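Local coordinates for extracellular solute-binding protein (Bordetella parapertussis, PDB 3PU5), which is a putative extracellular solute-binding protein, which probably captures a small solute, perhaps a polyamine, for uptake into the cell, at residues A[201-206]-A[226-231]; A[88-93]-A[104-109]; A[179-184]-A[317-322]. One frame throughout, in Å; residues are numbered along the deposited sequence.

Contact 1 of 3, residues A[201-206]-A[226-231]; sequences LLTSGE and GMVKWV
Val228 meets Leu202 and Thr203 where the last turn of helix 197-204 faces the chain leading into strand 229-231. The two backbones are closest at Leu202 and Val228, whose CA atoms are 6.9 Å apart. No hydrogen bond crosses this gap, and the contact is made mainly by aliphatic groups.

The Val228 side chain can be followed outward. Its CB points at the helix but does not itself touch it. CG1 does the touching. It is anti to the carbonyl carbon (chi1 -62°), and this turn carries it towards the helix. Val228 CG1 lies 3.7 Å from Leu202 CB. Val228 CG1 also lies 4.0 Å from Thr203 CG2. A single methyl thus bridges two consecutive residues of the helix.

Thr203 divides its side chain between two tasks. CG2 meets Val228, while OG1 turns back to its own helix and bonds to Val199 O. The polar branch is therefore satisfied without crossing the contact. Met227, a selenomethionine, adds a looser touch, with Met227 SE 4.5 Å from Thr203 O. Gly205 is the first residue after the helix to leave helical angles, with phi positive at 90°. Gly205 N still donates to Leu202 O at 3.2 Å. That same carbonyl oxygen takes a bond from Arg118 NH2.

Around the contact, Leu202 also packs on Ala116 of strand 111-117 and on Phe146 of strand 145-148. Strand 229-231 runs antiparallel to strand 111-117, with Lys229 bonded to Tyr117 and Val231 to Ile115 through the backbone. Val228 also touches Ala220. It thus sits between the last turn of helix 197-204 and helix 214-223, just before strand 229-231, which belongs to the six-stranded sheet.

Contact 2 of 3, residues A[88-93]-A[104-109]; sequences PSLADV and CGSLYD
Leu90, in the 3-10 segment 88-92, and Val93, just after it, approach Ser106, which itself sits in an extended strand. The backbones stay well apart. The closest CA atoms, those of Leu90 and Ser106, are 8.2 Å from each other. The 3-10 turn is held by i to i-3 bonds from the N-H groups of Ala91, Asp92 and Val93. Of these, Asp92 N to Ser89 O is 2.8 Å. Val93 N closes the series on Leu90 O at 3.2 Å. Phi and psi of Ser106 are -156° and 142°, as expected for a strand.

Side chains bridge the gap by van der Waals contact alone. Leu90 reaches across with its tip, and Leu90 CD2 comes to 4.1 Å from Ser106 CB. The Val93 side chain sets out toward the strand, and Val93 CG1 lies 3.7 Å from Ser106 OG. A hydroxyl is thus covered by a methyl in a buried place. It is satisfied within its own segment. With chi1 179° the hydroxyl swings toward the following peptide, and Ser106 OG donates to Leu107 O at 2.8 Å, tilted somewhat from the carbonyl plane.

Strand 106-107 pairs antiparallel with strand 238-246, and Ser106 bonds to Met244 through the backbone. Leu107 bonds in the same way to Phe97 in the loop between the segments. Ser106 also touches Met259 of helix 252-262, and Leu90 packs on Leu263 just after that helix. Ser89 OG bonds to Asn260 O. The 3-10 turn is therefore joined both to the end of helix 252-262 and to the sheet.

Contact 3 of 3, residues A[179-184]-A[317-322]; sequences ATLERM and DLWNKR
The Arg322 guanidinium takes Glu182 OE1 at its edge, though tilted somewhat out of its plane, while Ala179 CB approaches it obliquely. The Trp319 indole is met by Leu181 CD2, also obliquely, and Phe191 packs edge-to-face with it. The motif is a helix pair. Segments 179-184 and 317-322 of helices 174-184 and 305-322 pack roughly parallel, with axes at 27° and 10.6 Å apart at closest approach.

Leu181 and Trp319 make the buried part. Leu181 CD2 is modelled 3.2 Å from Trp319 CZ3, too close to be trusted in detail. With CG anti to the backbone N (chi1 179°), the six-membered ring of Trp319 comes back toward the partner helix although CB points away. Trp319 also touches Leu160 of helix 156-167.

The salt bridge is partly exposed. The Glu182 carboxylate and Arg322 guanidinium planes are 48° apart, so they do not lie flat together. Arg322 NH1 makes a second salt bridge to Glu175, one turn earlier than Ala179 on the same helix. The C-terminal helix is thus tied to helix 174-184 by two charged pairs. Glu182 OE1 takes two bent bonds from Arg322: NH2 at 2.9 Å, and a weak one from NE at 3.2 Å.

Contact 2 is the buried one. All its touching residues are covered, and its hydroxyl is satisfied locally. Contacts 1 and 3 lie further from the centre of the chain and are only partly buried. Contacts 1 and 2 reach the same antiparallel sheet from opposite sides of the chain's centre, about 34 Å apart between centres. Both are van der Waals contacts, with no hydrogen bond across; contact 2 places a methyl against a hydroxyl. Contact 3 joins two helices distant in sequence and adds a salt bridge to a buried leucine-tryptophan contact. Segments 201-206 and 226-231 lie in sequence between its two helices. This spread is consistent with the two-lobed fold of periplasmic binding proteins.

Contact 1 of 3, residues A[201-206]-A[226-231]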
loop_
_atom_site.group_PDB
_atom_site.type_symbol
_atom_site.label_atom_id
_atom_site.label_comp_id
_atom_site.label_asym_id
_atom_site.label_seq_id
_atom_site.Cartn_x
_atom_site.Cartn_y
_atom_site.Cartn_z
ATOM N N LEU A 201 -15.018 10.184 -9.006
ATOM C CA LEU A 201 -16.339 10.329 -8.391
ATOM C C LEU A 201 -16.460 11.675 -7.676
ATOM O O LEU A 201 -17.477 12.363 -7.799
ATOM C CB LEU A 201 -16.619 9.175 -7.423
ATOM C CG LEU A 201 -16.794 7.786 -8.046
ATOM C CD1 LEU A 201 -16.752 6.682 -6.979
ATOM C CD2 LEU A 201 -18.076 7.719 -8.856
ATOM N N LEU A 202 -15.420 12.050 -6.935
ATOM C CA LEU A 202 -15.411 13.324 -6.214
ATOM C C LEU A 202 -15.381 14.524 -7.161
ATOM O O LEU A 202 -16.168 15.452 -6.997
ATOM C CB LEU A 202 -14.233 13.405 -5.231
ATOM C CG LEU A 202 -14.352 12.462 -4.028
ATOM C CD1 LEU A 202 -13.065 12.452 -3.221
ATOM C CD2 LEU A 202 -15.556 12.813 -3.151
ATOM N N THR A 203 -14.473 14.496 -8.137
ATOM C CA THR A 203 -14.286 15.641 -9.043
ATOM C C THR A 203 -15.410 15.818 -10.065
ATOM O O THR A 203 -15.632 16.921 -10.564
ATOM C CB THR A 203 -12.934 15.593 -9.785
ATOM O OG1 THR A 203 -12.867 14.415 -10.591
ATOM C CG2 THR A 203 -11.780 15.603 -8.804
ATOM N N SER A 204 -16.122 14.735 -10.363
ATOM C CA SER A 204 -17.252 14.789 -11.276
ATOM C C SER A 204 -18.453 15.399 -10.582
ATOM O O SER A 204 -19.400 15.842 -11.233
ATOM C CB SER A 204 -17.613 13.388 -11.771
ATOM O OG SER A 204 -18.193 12.600 -10.742
ATOM N N GLY A 205 -18.403 15.408 -9.252
ATOM C CA GLY A 205 -19.515 15.860 -8.441
ATOM C C GLY A 205 -20.489 14.752 -8.082
ATOM O O GLY A 205 -21.421 14.978 -7.315
ATOM N N GLU A 206 -20.297 13.555 -8.636
ATOM C CA GLU A 206 -21.233 12.464 -8.361
ATOM C C GLU A 206 -21.161 12.013 -6.898
ATOM O O GLU A 206 -22.187 11.748 -6.263
ATOM C CB GLU A 206 -21.051 11.269 -9.316
ATOM C CG GLU A 206 -22.219 10.273 -9.220
ATOM C CD GLU A 206 -22.160 9.107 -10.212
ATOM O OE1 GLU A 206 -21.063 8.763 -10.711
ATOM O OE2 GLU A 206 -23.230 8.511 -10.475
ATOM N N GLY A 226 -7.827 22.664 -4.481
ATOM C CA GLY A 226 -8.512 22.369 -3.232
ATOM C C GLY A 226 -9.928 21.824 -3.319
ATOM O O GLY A 226 -10.617 21.738 -2.305
HETATM N N MSE A 227 -10.373 21.435 -4.512
HETATM C CA MSE A 227 -11.760 20.991 -4.676
HETATM C C MSE A 227 -12.022 19.659 -3.955
HETATM O O MSE A 227 -13.158 19.354 -3.558
HETATM C CB MSE A 227 -12.091 20.867 -6.161
HETATM C CG MSE A 227 -13.558 20.990 -6.511
HETATM SE SE MSE A 227 -13.854 20.424 -8.374
HETATM C CE MSE A 227 -12.467 21.423 -9.255
ATOM N N VAL A 228 -10.968 18.863 -3.801
ATOM C CA VAL A 228 -11.062 17.634 -3.018
ATOM C C VAL A 228 -9.990 17.648 -1.941
ATOM O O VAL A 228 -8.946 18.286 -2.107
ATOM C CB VAL A 228 -10.894 16.374 -3.887
ATOM C CG1 VAL A 228 -11.998 16.296 -4.918
ATOM C CG2 VAL A 228 -9.525 16.367 -4.552
ATOM N N LYS A 229 -10.258 16.970 -0.829
ATOM C CA LYS A 229 -9.297 16.895 0.255
ATOM C C LYS A 229 -9.299 15.491 0.838
ATOM O O LYS A 229 -10.237 14.713 0.611
ATOM C CB LYS A 229 -9.603 17.932 1.337
ATOM C CG LYS A 229 -9.169 19.344 0.972
ATOM C CD LYS A 229 -9.019 20.207 2.213
ATOM C CE LYS A 229 -8.419 21.567 1.882
ATOM N NZ LYS A 229 -9.237 22.324 0.895
ATOM N N TRP A 230 -8.241 15.179 1.581
ATOM C CA TRP A 230 -8.044 13.852 2.154
ATOM C C TRP A 230 -7.962 13.968 3.662
ATOM O O TRP A 230 -7.325 14.888 4.185
ATOM C CB TRP A 230 -6.747 13.242 1.626
ATOM C CG TRP A 230 -6.520 11.802 2.009
ATOM C CD1 TRP A 230 -7.081 10.703 1.435
ATOM C CD2 TRP A 230 -5.648 11.315 3.042
ATOM N NE1 TRP A 230 -6.616 9.558 2.040
ATOM C CE2 TRP A 230 -5.736 9.908 3.033
ATOM C CE3 TRP A 230 -4.804 11.934 3.976
ATOM C CZ2 TRP A 230 -5.011 9.104 3.923
ATOM C CZ3 TRP A 230 -4.084 11.133 4.861
ATOM C CH2 TRP A 230 -4.196 9.731 4.825
ATOM N N VAL A 231 -8.604 13.035 4.353
ATOM C CA VAL A 231 -8.579 12.992 5.807
ATOM C C VAL A 231 -7.665 11.883 6.299
ATOM O O VAL A 231 -7.783 10.736 5.885
ATOM C CB VAL A 231 -9.981 12.765 6.411
ATOM C CG1 VAL A 231 -9.895 12.716 7.927
ATOM C CG2 VAL A 231 -10.940 13.873 5.973
#

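Contact 2 of 3, residues A[88-93]-A[104-109]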
loop_
_atom_site.group_PDB
_atom_site.type_symbol
_atom_site.label_atom_id
_atom_site.label_comp_id
_atom_site.label_asym_id
_atom_site.label_seq_id
_atom_site.Cartn_x
_atom_site.Cartn_y
_atom_site.Cartn_z
ATOM N N PRO A 88 21.828 -2.566 6.697
ATOM C CA PRO A 88 21.811 -1.564 7.770
ATOM C C PRO A 88 20.563 -0.683 7.771
ATOM O O PRO A 88 20.092 -0.314 8.836
ATOM C CB PRO A 88 23.068 -0.734 7.484
ATOM C CG PRO A 88 23.985 -1.689 6.793
ATOM C CD PRO A 88 23.098 -2.551 5.946
ATOM N N SER A 89 20.030 -0.358 6.597
ATOM C CA SER A 89 18.818 0.466 6.516
ATOM C C SER A 89 17.640 -0.106 7.307
ATOM O O SER A 89 16.767 0.645 7.760
ATOM C CB SER A 89 18.406 0.695 5.059
ATOM O OG SER A 89 19.306 1.574 4.406
ATOM N N LEU A 90 17.602 -1.426 7.472
ATOM C CA LEU A 90 16.491 -2.044 8.200
ATOM C C LEU A 90 16.377 -1.507 9.631
ATOM O O LEU A 90 15.306 -1.568 10.245
ATOM C CB LEU A 90 16.620 -3.569 8.210
ATOM C CG LEU A 90 16.336 -4.281 6.885
ATOM C CD1 LEU A 90 16.611 -5.788 6.993
ATOM C CD2 LEU A 90 14.896 -4.024 6.432
ATOM N N ALA A 91 17.476 -0.975 10.160
ATOM C CA ALA A 91 17.452 -0.407 11.508
ATOM C C ALA A 91 16.565 0.832 11.570
ATOM O O ALA A 91 16.059 1.185 12.636
ATOM C CB ALA A 91 18.868 -0.081 11.989
ATOM N N ASP A 92 16.371 1.484 10.425
ATOM C CA ASP A 92 15.565 2.704 10.362
ATOM C C ASP A 92 14.138 2.478 9.871
ATOM O O ASP A 92 13.384 3.427 9.668
ATOM C CB ASP A 92 16.263 3.737 9.494
ATOM C CG ASP A 92 17.630 4.084 10.025
ATOM O OD1 ASP A 92 17.737 4.308 11.249
ATOM O OD2 ASP A 92 18.593 4.106 9.235
ATOM N N VAL A 93 13.778 1.215 9.679
ATOM C CA VAL A 93 12.438 0.856 9.246
ATOM C C VAL A 93 11.660 0.293 10.432
ATOM O O VAL A 93 12.079 -0.693 11.029
ATOM C CB VAL A 93 12.497 -0.196 8.125
ATOM C CG1 VAL A 93 11.092 -0.602 7.693
ATOM C CG2 VAL A 93 13.314 0.333 6.960
ATOM N N CYS A 104 12.669 -11.862 6.346
ATOM C CA CYS A 104 13.147 -12.021 4.976
ATOM C C CYS A 104 12.602 -10.942 4.045
ATOM O O CYS A 104 12.625 -11.119 2.822
ATOM C CB CYS A 104 12.759 -13.395 4.413
ATOM S SG CYS A 104 13.395 -14.813 5.329
ATOM N N GLY A 105 12.108 -9.835 4.602
ATOM C CA GLY A 105 11.523 -8.802 3.756
ATOM C C GLY A 105 11.071 -7.525 4.439
ATOM O O GLY A 105 11.013 -7.438 5.673
ATOM N N SER A 106 10.739 -6.528 3.623
ATOM C CA SER A 106 10.175 -5.281 4.127
ATOM C C SER A 106 9.360 -4.573 3.053
ATOM O O SER A 106 9.727 -4.586 1.878
ATOM C CB SER A 106 11.297 -4.352 4.589
ATOM O OG SER A 106 10.762 -3.132 5.059
ATOM N N LEU A 107 8.250 -3.954 3.444
ATOM C CA LEU A 107 7.591 -3.011 2.549
ATOM C C LEU A 107 8.629 -1.958 2.170
ATOM O O LEU A 107 9.513 -1.651 2.973
ATOM C CB LEU A 107 6.383 -2.348 3.221
ATOM C CG LEU A 107 5.013 -3.017 3.051
ATOM C CD1 LEU A 107 4.935 -4.289 3.877
ATOM C CD2 LEU A 107 3.872 -2.062 3.425
ATOM N N TYR A 108 8.555 -1.428 0.948
ATOM C CA TYR A 108 9.506 -0.393 0.539
ATOM C C TYR A 108 8.853 0.930 0.143
ATOM O O TYR A 108 9.533 1.862 -0.280
ATOM C CB TYR A 108 10.502 -0.886 -0.525
ATOM C CG TYR A 108 9.963 -1.261 -1.901
ATOM C CD1 TYR A 108 10.030 -0.358 -2.969
ATOM C CD2 TYR A 108 9.483 -2.545 -2.159
ATOM C CE1 TYR A 108 9.591 -0.720 -4.254
ATOM C CE2 TYR A 108 9.038 -2.914 -3.434
ATOM C CZ TYR A 108 9.096 -2.000 -4.471
ATOM O OH TYR A 108 8.664 -2.372 -5.724
ATOM N N ASP A 109 7.530 0.984 0.277
ATOM C CA ASP A 109 6.791 2.245 0.349
ATOM C C ASP A 109 5.424 1.920 0.948
ATOM O O ASP A 109 5.064 0.753 1.075
ATOM C CB ASP A 109 6.684 2.942 -1.030
ATOM C CG ASP A 109 5.722 2.239 -1.992
ATOM O OD1 ASP A 109 4.514 2.176 -1.689
ATOM O OD2 ASP A 109 6.165 1.775 -3.067
#

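Contact 3 of 3, residues A[179-184]-A[317-322]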
loop_
_atom_site.group_PDB
_atom_site.type_symbol
_atom_site.label_atom_id
_atom_site.label_comp_id
_atom_site.label_asym_id
_atom_site.label_seq_id
_atom_site.Cartn_x
_atom_site.Cartn_y
_atom_site.Cartn_z
ATOM N N ALA A 179 -21.333 -5.978 9.179
ATOM C CA ALA A 179 -22.467 -5.348 9.843
ATOM C C ALA A 179 -22.375 -3.822 9.791
ATOM O O ALA A 179 -23.385 -3.151 9.647
ATOM C CB ALA A 179 -22.576 -5.827 11.286
ATOM N N THR A 180 -21.165 -3.282 9.923
ATOM C CA THR A 180 -20.951 -1.839 9.826
ATOM C C THR A 180 -21.319 -1.340 8.437
ATOM O O THR A 180 -22.090 -0.396 8.289
ATOM C CB THR A 180 -19.484 -1.457 10.128
ATOM O OG1 THR A 180 -19.172 -1.818 11.479
ATOM C CG2 THR A 180 -19.268 0.030 9.976
ATOM N N LEU A 181 -20.769 -1.987 7.415
ATOM C CA LEU A 181 -21.031 -1.586 6.038
ATOM C C LEU A 181 -22.507 -1.751 5.693
ATOM O O LEU A 181 -23.083 -0.962 4.930
ATOM C CB LEU A 181 -20.161 -2.395 5.075
ATOM C CG LEU A 181 -20.305 -2.055 3.593
ATOM C CD1 LEU A 181 -19.882 -0.606 3.326
ATOM C CD2 LEU A 181 -19.473 -3.025 2.772
ATOM N N GLU A 182 -23.123 -2.773 6.272
ATOM C CA GLU A 182 -24.536 -3.026 6.030
ATOM C C GLU A 182 -25.379 -1.848 6.518
ATOM O O GLU A 182 -26.394 -1.521 5.917
ATOM C CB GLU A 182 -24.975 -4.324 6.710
ATOM C CG GLU A 182 -26.386 -4.735 6.366
ATOM C CD GLU A 182 -26.710 -6.147 6.820
ATOM O OE1 GLU A 182 -26.054 -6.638 7.764
ATOM O OE2 GLU A 182 -27.619 -6.764 6.229
ATOM N N ARG A 183 -24.946 -1.218 7.606
ATOM C CA ARG A 183 -25.591 -0.003 8.121
ATOM C C ARG A 183 -25.468 1.158 7.132
ATOM O O ARG A 183 -26.352 2.013 7.030
ATOM C CB ARG A 183 -24.962 0.401 9.465
ATOM C CG ARG A 183 -25.233 -0.575 10.629
ATOM C CD ARG A 183 -24.395 -0.216 11.854
ATOM N NE ARG A 183 -24.770 1.096 12.365
ATOM C CZ ARG A 183 -23.918 1.984 12.860
ATOM N NH1 ARG A 183 -22.613 1.718 12.914
ATOM N NH2 ARG A 183 -24.375 3.149 13.292
HETATM N N MSE A 184 -24.363 1.189 6.395
HETATM C CA MSE A 184 -24.089 2.294 5.480
HETATM C C MSE A 184 -24.696 2.058 4.105
HETATM O O MSE A 184 -24.901 3.005 3.336
HETATM C CB MSE A 184 -22.582 2.496 5.326
HETATM C CG MSE A 184 -21.846 2.751 6.630
HETATM SE SE MSE A 184 -19.904 2.616 6.332
HETATM C CE MSE A 184 -19.710 3.993 4.979
ATOM N N ASP A 317 -18.129 -14.291 1.253
ATOM C CA ASP A 317 -19.407 -14.954 1.506
ATOM C C ASP A 317 -20.376 -14.023 2.241
ATOM O O ASP A 317 -21.510 -13.826 1.804
ATOM C CB ASP A 317 -19.197 -16.228 2.332
ATOM C CG ASP A 317 -18.654 -17.384 1.501
ATOM O OD1 ASP A 317 -18.678 -17.295 0.250
ATOM O OD2 ASP A 317 -18.213 -18.394 2.100
ATOM N N LEU A 318 -19.923 -13.460 3.359
ATOM C CA LEU A 318 -20.731 -12.519 4.139
ATOM C C LEU A 318 -21.134 -11.312 3.301
ATOM O O LEU A 318 -22.275 -10.843 3.373
ATOM C CB LEU A 318 -19.964 -12.042 5.370
ATOM C CG LEU A 318 -20.001 -12.920 6.616
ATOM C CD1 LEU A 318 -19.365 -12.175 7.768
ATOM C CD2 LEU A 318 -21.436 -13.308 6.958
ATOM N N TRP A 319 -20.185 -10.809 2.517
ATOM C CA TRP A 319 -20.445 -9.701 1.604
ATOM C C TRP A 319 -21.581 -10.077 0.653
ATOM O O TRP A 319 -22.592 -9.385 0.582
ATOM C CB TRP A 319 -19.170 -9.339 0.833
ATOM C CG TRP A 319 -19.291 -8.222 -0.181
ATOM C CD1 TRP A 319 -19.862 -8.299 -1.420
ATOM C CD2 TRP A 319 -18.784 -6.881 -0.059
ATOM N NE1 TRP A 319 -19.763 -7.091 -2.067
ATOM C CE2 TRP A 319 -19.104 -6.203 -1.255
ATOM C CE3 TRP A 319 -18.107 -6.186 0.948
ATOM C CZ2 TRP A 319 -18.761 -4.863 -1.477
ATOM C CZ3 TRP A 319 -17.766 -4.857 0.728
ATOM C CH2 TRP A 319 -18.091 -4.211 -0.474
ATOM N N ASN A 320 -21.427 -11.186 -0.062
ATOM C CA ASN A 320 -22.430 -11.595 -1.043
ATOM C C ASN A 320 -23.788 -11.815 -0.390
ATOM O O ASN A 320 -24.820 -11.794 -1.052
ATOM C CB ASN A 320 -21.974 -12.850 -1.793
ATOM C CG ASN A 320 -20.767 -12.593 -2.679
ATOM O OD1 ASN A 320 -20.561 -11.479 -3.163
ATOM N ND2 ASN A 320 -19.958 -13.628 -2.896
ATOM N N LYS A 321 -23.781 -11.988 0.924
ATOM C CA LYS A 321 -24.991 -12.330 1.650
ATOM C C LYS A 321 -25.758 -11.112 2.171
ATOM O O LYS A 321 -26.990 -11.038 2.050
ATOM C CB LYS A 321 -24.633 -13.248 2.815
ATOM C CG LYS A 321 -25.711 -14.243 3.159
ATOM C CD LYS A 321 -25.111 -15.608 3.414
ATOM C CE LYS A 321 -24.185 -15.587 4.612
ATOM N NZ LYS A 321 -23.864 -16.974 5.072
ATOM N N ARG A 322 -24.982 -10.191 2.713
ATOM C CA ARG A 322 -25.461 -9.002 3.263
ATOM C C ARG A 322 -25.209 -7.686 2.513
ATOM O O ARG A 322 -25.833 -6.750 2.849
ATOM C CB ARG A 322 -25.059 -8.962 4.702
ATOM C CG ARG A 322 -25.486 -10.204 5.386
ATOM C CD ARG A 322 -24.617 -10.567 6.479
ATOM N NE ARG A 322 -24.636 -9.495 7.429
ATOM C CZ ARG A 322 -24.625 -9.599 8.751
ATOM N NH1 ARG A 322 -24.572 -10.784 9.337
ATOM N NH2 ARG A 322 -24.637 -8.492 9.483
#